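PDB 3EVT: phosphoglycerate dehydrogenase from Lactobacillus plantarum, which probably catalyses the NAD-dependent oxidation of 3-phosphoglycerate to 3-phosphohydroxypyruvate, the first step of serine biosynthesis. Local coordinates for residues Q139-G144 / I164-T169. Sequence-based numbering, arbitrary orientation.
Sequences QLLIYG and IGVNTT
Val166 packs over one face of the Tyr143 ring. Its CG2 sits 3.8 Å from the ring centroid of Tyr143, only 4° off the ring normal, which makes a centred CH-pi contact. The two side chains run side by side and point the same way. CG2 of Val166 is anti to its carbonyl carbon and CG1 anti to its backbone N (chi1 -175°). This puts CG2 over the ring centre and leaves CG1 near the CD1-CE1 side of the ring. The same CG2 also meets Leu141 CD1 at 3.6 Å, where the two side chains cross at a slant. Leu141 CD1 in turn touches Ile164 CG2 at 3.8 Å. Leu141, Tyr143, Ile164 and Val166 thus pack on one face of the sheet, where Leu189 of helix 186-191 touches Leu141 and Tyr143. Phe209 meets the Tyr143 ring edge-to-face. With an alanine at Tyr143, Val166 CG2 would probably lose the ring face it rests on, and Phe209 its edge-to-face partner.

Ile142 lies on the other face, against Leu152 of helix 147-158. The backbones between these two faces run parallel and are joined by four backbone hydrogen bonds. Ile164 N donates to Leu140 O and Ile142 N to Ile164 O. Val166 N donates to Ile142 O at 2.7 Å, with the N-H...O angle bent to 143°, and Gly144 N reaches Val166 O. Gly144 is probably the first glycine of the GxGxxG-type dinucleotide-binding loop. The strands flank helix 147-158 in sequence, forming the first beta-alpha-beta unit of a Rossmann fold, consistent with the dinucleotide-binding domain of D-2-hydroxyacid dehydrogenases.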
loop_
_atom_site.group_PDB
_atom_site.type_symbol
_atom_site.label_atom_id
_atom_site.label_comp_id
_atom_site.label_asym_id
_atom_site.label_seq_id
_atom_site.Cartn_x
_atom_site.Cartn_y
_atom_site.Cartn_z
ATOM N N GLN A 139 14.438 0.446 0.732
ATOM C CA GLN A 139 14.613 1.438 1.793
ATOM C C GLN A 139 14.021 2.761 1.393
ATOM O O GLN A 139 14.325 3.312 0.343
ATOM C CB GLN A 139 16.077 1.724 2.114
ATOM C CG GLN A 139 16.942 0.536 2.214
ATOM C CD GLN A 139 16.968 0.006 3.611
ATOM O OE1 GLN A 139 17.216 -1.194 3.836
ATOM N NE2 GLN A 139 16.692 0.891 4.577
ATOM N N LEU A 140 13.185 3.273 2.268
ATOM C CA LEU A 140 12.592 4.583 2.134
ATOM C C LEU A 140 13.201 5.496 3.226
ATOM O O LEU A 140 13.073 5.234 4.408
ATOM C CB LEU A 140 11.086 4.446 2.332
ATOM C CG LEU A 140 10.262 5.730 2.383
ATOM C CD1 LEU A 140 10.495 6.497 1.093
ATOM C CD2 LEU A 140 8.752 5.476 2.602
ATOM N N LEU A 141 13.823 6.583 2.796
ATOM C CA LEU A 141 14.286 7.629 3.686
ATOM C C LEU A 141 13.352 8.859 3.628
ATOM O O LEU A 141 13.208 9.516 2.580
ATOM C CB LEU A 141 15.738 8.001 3.286
ATOM C CG LEU A 141 16.342 9.177 4.103
ATOM C CD1 LEU A 141 16.389 8.871 5.626
ATOM C CD2 LEU A 141 17.733 9.482 3.556
ATOM N N ILE A 142 12.709 9.189 4.744
ATOM C CA ILE A 142 11.806 10.378 4.795
ATOM C C ILE A 142 12.349 11.463 5.744
ATOM O O ILE A 142 12.642 11.193 6.893
ATOM C CB ILE A 142 10.369 10.009 5.305
ATOM C CG1 ILE A 142 9.824 8.741 4.601
ATOM C CG2 ILE A 142 9.375 11.232 5.215
ATOM C CD1 ILE A 142 8.556 8.102 5.343
ATOM N N TYR A 143 12.471 12.678 5.220
ATOM C CA TYR A 143 12.813 13.871 5.967
ATOM C C TYR A 143 11.537 14.526 6.456
ATOM O O TYR A 143 10.724 15.025 5.643
ATOM C CB TYR A 143 13.577 14.870 5.055
ATOM C CG TYR A 143 15.023 14.492 4.727
ATOM C CD1 TYR A 143 16.096 15.204 5.300
ATOM C CD2 TYR A 143 15.319 13.458 3.822
ATOM C CE1 TYR A 143 17.406 14.896 4.990
ATOM C CE2 TYR A 143 16.628 13.127 3.511
ATOM C CZ TYR A 143 17.675 13.864 4.112
ATOM O OH TYR A 143 18.995 13.550 3.845
ATOM N N GLY A 144 11.357 14.529 7.776
ATOM C CA GLY A 144 10.114 14.998 8.355
ATOM C C GLY A 144 9.380 13.840 8.984
ATOM O O GLY A 144 8.810 12.987 8.270
ATOM N N ILE A 164 13.226 4.793 7.299
ATOM C CA ILE A 164 14.062 5.648 8.117
ATOM C C ILE A 164 13.629 7.085 7.959
ATOM O O ILE A 164 13.406 7.542 6.824
ATOM C CB ILE A 164 15.519 5.577 7.623
ATOM C CG1 ILE A 164 15.960 4.116 7.545
ATOM C CG2 ILE A 164 16.438 6.452 8.518
ATOM C CD1 ILE A 164 17.444 3.971 7.368
ATOM N N GLY A 165 13.537 7.787 9.086
ATOM C CA GLY A 165 13.095 9.192 9.113
ATOM C C GLY A 165 14.127 10.196 9.640
ATOM O O GLY A 165 14.950 9.872 10.475
ATOM N N VAL A 166 14.108 11.419 9.147
ATOM C CA VAL A 166 15.100 12.377 9.588
ATOM C C VAL A 166 14.374 13.471 10.345
ATOM O O VAL A 166 13.426 14.045 9.780
ATOM C CB VAL A 166 15.875 13.015 8.384
ATOM C CG1 VAL A 166 17.025 13.939 8.878
ATOM C CG2 VAL A 166 16.386 11.942 7.424
ATOM N N ASN A 167 14.792 13.744 11.599
ATOM C CA ASN A 167 14.239 14.872 12.406
ATOM C C ASN A 167 15.374 15.655 13.138
ATOM O O ASN A 167 16.563 15.395 12.916
ATOM C CB ASN A 167 13.109 14.408 13.356
ATOM C CG ASN A 167 13.555 13.300 14.299
ATOM O OD1 ASN A 167 14.715 13.266 14.698
ATOM N ND2 ASN A 167 12.639 12.396 14.672
ATOM N N THR A 168 15.045 16.622 13.985
ATOM C CA THR A 168 16.116 17.499 14.482
ATOM C C THR A 168 17.117 16.739 15.293
ATOM O O THR A 168 18.309 16.838 15.036
ATOM C CB THR A 168 15.608 18.687 15.323
ATOM O OG1 THR A 168 14.633 18.216 16.252
ATOM C CG2 THR A 168 14.987 19.737 14.432
ATOM N N THR A 169 16.634 15.955 16.245
ATOM C CA THR A 169 17.521 15.340 17.211
ATOM C C THR A 169 17.579 13.816 17.122
ATOM O O THR A 169 18.137 13.167 17.999
ATOM C CB THR A 169 17.141 15.800 18.650
ATOM O OG1 THR A 169 15.853 15.272 19.023
ATOM C CG2 THR A 169 17.072 17.320 18.673
#